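PDB 6RTE: cytochrome c from Pseudomonas aeruginosa, which acts as the dihydro-heme d1 dehydrogenase NirN of heme d1 biosynthesis, pairing a heme c domain with an eight-bladed beta-propeller. Local coordinates for residues G94-D98 / A99-A103; V245-A249 / R250-L254. One frame throughout, in Å; residues are numbered along the deposited sequence.

Interaction 1: residues G94-D98 / A99-A103; sequences GQLDD and AAADA
With chi1 at 51°, Asp97 holds CG between its own backbone N and carbonyl carbon, and this turns OD1 onto the amide of Ala100 at the opening of helix 98-109. The backbone of Leu96 sets its CB against the methyl of Ala100, and a similar first torsion, chi1 50°, sends CG and CD1 on toward Ala101. Asp97 is the N-cap: its OD1 accepts from Ala100 N at 3.0 Å, the N-H...O angle being 152°, and the amide meets the oxygen nearly along the C-O axis. The main chain of the same residue starts the helical pattern, Asp97 O taking Ala101 N at 2.9 Å. Asp98 O follows with Asp102 N at 2.9 Å.

The apolar half of the contact lies beside the cap. Leu96 CB rests 3.6 Å from Ala100 CB, and the branch atom CD1 of Leu96 reaches Ala101 CB at 3.8 Å. Leu96 also packs on Leu81 of helix 73-82 and has its side chain about 4 Å from the bound heme c, so the residue just ahead of the cap forms part of the heme surroundings. Asp98 and Asp102, one turn apart, both send OD1 to Arg77 of helix 73-82 in salt bridges, tying the two helices together.

Three aspartates thus gather at the amino end of this helix. The carboxylate of Asp97 satisfies an amide of the first turn, and its negative charge probably interacts favourably with the helix dipole, while Arg77 probably offsets the like charges of Asp98 and Asp102.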
loop_
_atom_site.group_PDB
_atom_site.type_symbol
_atom_site.label_atom_id
_atom_site.label_comp_id
_atom_site.label_asym_id
_atom_site.label_seq_id
_atom_site.Cartn_x
_atom_site.Cartn_y
_atom_site.Cartn_z
ATOM N N GLY A 94 5.049 13.246 33.425
ATOM C CA GLY A 94 5.520 13.223 34.798
ATOM C C GLY A 94 7.021 13.100 34.948
ATOM O O GLY A 94 7.535 13.353 36.044
ATOM N N GLN A 95 7.734 12.731 33.881
ATOM C CA GLN A 95 9.175 12.538 33.947
ATOM C C GLN A 95 9.974 13.674 33.319
ATOM O O GLN A 95 11.155 13.827 33.649
ATOM C CB GLN A 95 9.579 11.229 33.250
ATOM C CG GLN A 95 9.134 9.962 33.961
ATOM C CD GLN A 95 7.744 9.513 33.551
ATOM O OE1 GLN A 95 6.771 10.257 33.684
ATOM N NE2 GLN A 95 7.646 8.290 33.046
ATOM N N LEU A 96 9.378 14.460 32.421
ATOM C CA LEU A 96 10.121 15.505 31.729
ATOM C C LEU A 96 9.221 16.708 31.480
ATOM O O LEU A 96 8.010 16.566 31.280
ATOM C CB LEU A 96 10.711 14.977 30.416
ATOM C CG LEU A 96 9.785 14.226 29.460
ATOM C CD1 LEU A 96 9.076 15.194 28.529
ATOM C CD2 LEU A 96 10.568 13.191 28.666
ATOM N N ASP A 97 9.834 17.898 31.494
ATOM C CA ASP A 97 9.108 19.154 31.404
ATOM C C ASP A 97 8.989 19.608 29.947
ATOM O O ASP A 97 9.369 18.895 29.013
ATOM C CB ASP A 97 9.788 20.226 32.265
ATOM C CG ASP A 97 11.281 20.356 31.987
ATOM O OD1 ASP A 97 11.695 20.310 30.806
ATOM O OD2 ASP A 97 12.043 20.525 32.963
ATOM N N ASP A 98 8.454 20.820 29.747
ATOM C CA ASP A 98 8.203 21.321 28.398
ATOM C C ASP A 98 9.490 21.433 27.589
ATOM O O ASP A 98 9.516 21.097 26.401
ATOM C CB ASP A 98 7.511 22.685 28.466
ATOM C CG ASP A 98 6.018 22.583 28.710
ATOM O OD1 ASP A 98 5.469 21.459 28.710
ATOM O OD2 ASP A 98 5.390 23.648 28.900
ATOM N N ALA A 99 10.562 21.938 28.205
ATOM C CA ALA A 99 11.819 22.088 27.478
ATOM C C ALA A 99 12.374 20.731 27.063
ATOM O O ALA A 99 12.955 20.589 25.981
ATOM C CB ALA A 99 12.833 22.842 28.333
ATOM N N ALA A 100 12.204 19.720 27.912
ATOM C CA ALA A 100 12.699 18.389 27.592
ATOM C C ALA A 100 11.852 17.738 26.507
ATOM O O ALA A 100 12.377 17.022 25.646
ATOM C CB ALA A 100 12.730 17.538 28.860
ATOM N N ALA A 101 10.538 17.988 26.524
ATOM C CA ALA A 101 9.670 17.459 25.475
ATOM C C ALA A 101 9.991 18.101 24.130
ATOM O O ALA A 101 10.079 17.407 23.111
ATOM C CB ALA A 101 8.203 17.683 25.843
ATOM N N ASP A 102 10.176 19.427 24.111
ATOM C CA ASP A 102 10.552 20.095 22.872
ATOM C C ASP A 102 11.899 19.591 22.373
ATOM O O ASP A 102 12.079 19.353 21.171
ATOM C CB ASP A 102 10.599 21.610 23.073
ATOM C CG ASP A 102 9.290 22.178 23.585
ATOM O OD1 ASP A 102 8.224 21.590 23.307
ATOM O OD2 ASP A 102 9.335 23.220 24.267
ATOM N N ALA A 103 12.862 19.420 23.284
ATOM C CA ALA A 103 14.166 18.902 22.885
ATOM C C ALA A 103 14.031 17.536 22.224
ATOM O O ALA A 103 14.674 17.266 21.198
ATOM C CB ALA A 103 15.091 18.818 24.092
#

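Interaction 2: residues V245-A249 / R250-L254; sequences VLLDA and RDLSL
Asp248 and Ser253 join the two sides of the beta-hairpin connection between strands 243-248 and 254-259, the third and fourth strands of one propeller blade. From the backbone, Asp248 N gives its hydrogen to Ser253 O (2.9 Å). Asp248 CB lies 3.4 Å from Ser253 OG and nearly as close to Asp251 OD1. CG, anti to the backbone N (chi1 -173°), carries the carboxylate over the turn. There Asp248 OD1 uses its anti lone pair to take Arg250 N at 2.9 Å, while OD2 bonds a butanediol molecule, probably from the crystallisation liquor. The main chain also grips the turn: Asp248 O accepts from Leu252 N at 2.8 Å and, weakly, from Asp251 N.

Beyond the turn, Leu247 and Leu254 form an antiparallel non-hydrogen-bonded pair with side chains on the same face. Leu254 CD1 packs 3.8 Å from Val245 CG1, the two side chains crossing at about a right angle, and helix 120-126 lies against both residues. Leu247 CD1 touches Leu252 CD2 more loosely.

Asp251 OD1 accepts Ser253 N at 3.0 Å, an Asx turn, and also takes Ser253 OG at 2.7 Å, both from the same face of the carboxylate.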
loop_
_atom_site.group_PDB
_atom_site.type_symbol
_atom_site.label_atom_id
_atom_site.label_comp_id
_atom_site.label_asym_id
_atom_site.label_seq_id
_atom_site.Cartn_x
_atom_site.Cartn_y
_atom_site.Cartn_z
ATOM N N VAL A 245 15.266 -4.122 -2.850
ATOM C CA VAL A 245 15.766 -5.341 -2.222
ATOM C C VAL A 245 15.009 -6.518 -2.830
ATOM O O VAL A 245 13.772 -6.565 -2.789
ATOM C CB VAL A 245 15.630 -5.292 -0.694
ATOM C CG1 VAL A 245 15.957 -6.621 -0.067
ATOM C CG2 VAL A 245 16.554 -4.189 -0.116
ATOM N N LEU A 246 15.761 -7.440 -3.424
ATOM C CA LEU A 246 15.230 -8.620 -4.084
ATOM C C LEU A 246 15.342 -9.807 -3.128
ATOM O O LEU A 246 16.439 -10.130 -2.657
ATOM C CB LEU A 246 15.998 -8.900 -5.372
ATOM C CG LEU A 246 15.563 -10.130 -6.181
ATOM C CD1 LEU A 246 14.134 -9.963 -6.662
ATOM C CD2 LEU A 246 16.501 -10.356 -7.350
ATOM N N LEU A 247 14.212 -10.453 -2.858
ATOM C CA LEU A 247 14.126 -11.569 -1.932
ATOM C C LEU A 247 13.591 -12.800 -2.668
ATOM O O LEU A 247 12.854 -12.681 -3.651
ATOM C CB LEU A 247 13.202 -11.242 -0.749
ATOM C CG LEU A 247 13.456 -9.966 0.057
ATOM C CD1 LEU A 247 12.299 -9.689 1.035
ATOM C CD2 LEU A 247 14.765 -10.063 0.822
ATOM N N ASP A 248 13.985 -13.978 -2.186
ATOM C CA ASP A 248 13.374 -15.231 -2.608
ATOM C C ASP A 248 11.989 -15.338 -1.963
ATOM O O ASP A 248 11.857 -15.275 -0.734
ATOM C CB ASP A 248 14.268 -16.406 -2.215
ATOM C CG ASP A 248 13.782 -17.748 -2.772
ATOM O OD1 ASP A 248 12.561 -18.026 -2.716
ATOM O OD2 ASP A 248 14.625 -18.532 -3.262
ATOM N N ALA A 249 10.954 -15.454 -2.796
ATOM C CA ALA A 249 9.577 -15.435 -2.311
ATOM C C ALA A 249 9.176 -16.668 -1.497
ATOM O O ALA A 249 8.087 -16.667 -0.922
ATOM C CB ALA A 249 8.625 -15.307 -3.498
ATOM N N ARG A 250 10.014 -17.702 -1.433
ATOM C CA ARG A 250 9.696 -18.897 -0.664
ATOM C C ARG A 250 10.127 -18.813 0.793
ATOM O O ARG A 250 9.548 -19.499 1.638
ATOM C CB ARG A 250 10.347 -20.123 -1.313
ATOM C CG ARG A 250 9.835 -20.392 -2.725
ATOM C CD ARG A 250 8.429 -20.953 -2.695
ATOM N NE ARG A 250 8.445 -22.377 -2.409
ATOM C CZ ARG A 250 8.576 -23.322 -3.342
ATOM N NH1 ARG A 250 8.704 -22.993 -4.618
ATOM N NH2 ARG A 250 8.585 -24.598 -2.993
ATOM N N ASP A 251 11.149 -17.995 1.107
ATOM C CA ASP A 251 11.652 -17.944 2.474
ATOM C C ASP A 251 12.120 -16.547 2.889
ATOM O O ASP A 251 12.651 -16.411 3.997
ATOM C CB ASP A 251 12.810 -18.956 2.675
ATOM C CG ASP A 251 13.973 -18.757 1.700
ATOM O OD1 ASP A 251 14.015 -17.720 0.992
ATOM O OD2 ASP A 251 14.842 -19.672 1.627
ATOM N N LEU A 252 11.925 -15.540 2.046
ATOM C CA LEU A 252 12.351 -14.148 2.252
ATOM C C LEU A 252 13.858 -14.017 2.474
ATOM O O LEU A 252 14.315 -13.049 3.093
ATOM C CB LEU A 252 11.577 -13.495 3.411
ATOM C CG LEU A 252 10.062 -13.431 3.195
ATOM C CD1 LEU A 252 9.395 -12.657 4.357
ATOM C CD2 LEU A 252 9.707 -12.812 1.861
ATOM N N SER A 253 14.642 -14.957 1.941
ATOM C CA SER A 253 16.091 -14.839 1.981
ATOM C C SER A 253 16.552 -13.772 0.984
ATOM O O SER A 253 15.883 -13.485 -0.020
ATOM C CB SER A 253 16.759 -16.194 1.692
ATOM O OG SER A 253 16.447 -16.678 0.387
ATOM N N LEU A 254 17.684 -13.148 1.290
ATOM C CA LEU A 254 18.183 -12.061 0.449
ATOM C C LEU A 254 18.819 -12.606 -0.827
ATOM O O LEU A 254 19.703 -13.470 -0.780
ATOM C CB LEU A 254 19.213 -11.227 1.203
ATOM C CG LEU A 254 19.845 -10.110 0.360
ATOM C CD1 LEU A 254 18.799 -9.151 -0.168
ATOM C CD2 LEU A 254 20.898 -9.362 1.181
#

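Interaction 1 precedes interaction 2 along the chain, and the two share no helix or sheet. Residues 94-103 belong to the cytochrome c part, where a loop enters helix 98-109 beside the heme; residues 245-254 join the two last strands of the four-stranded blade 221-259 in the d1-type propeller. Their centres lie 43 Å apart, with nearest atoms about 30 Å apart, and they do not touch. Helix 120-126 lies between the two contacts along the chain. Interaction 1 sits next to heme c through Leu96, whereas interaction 2 is a turn of a propeller blade, and the two are independent local structures in different parts of the enzyme.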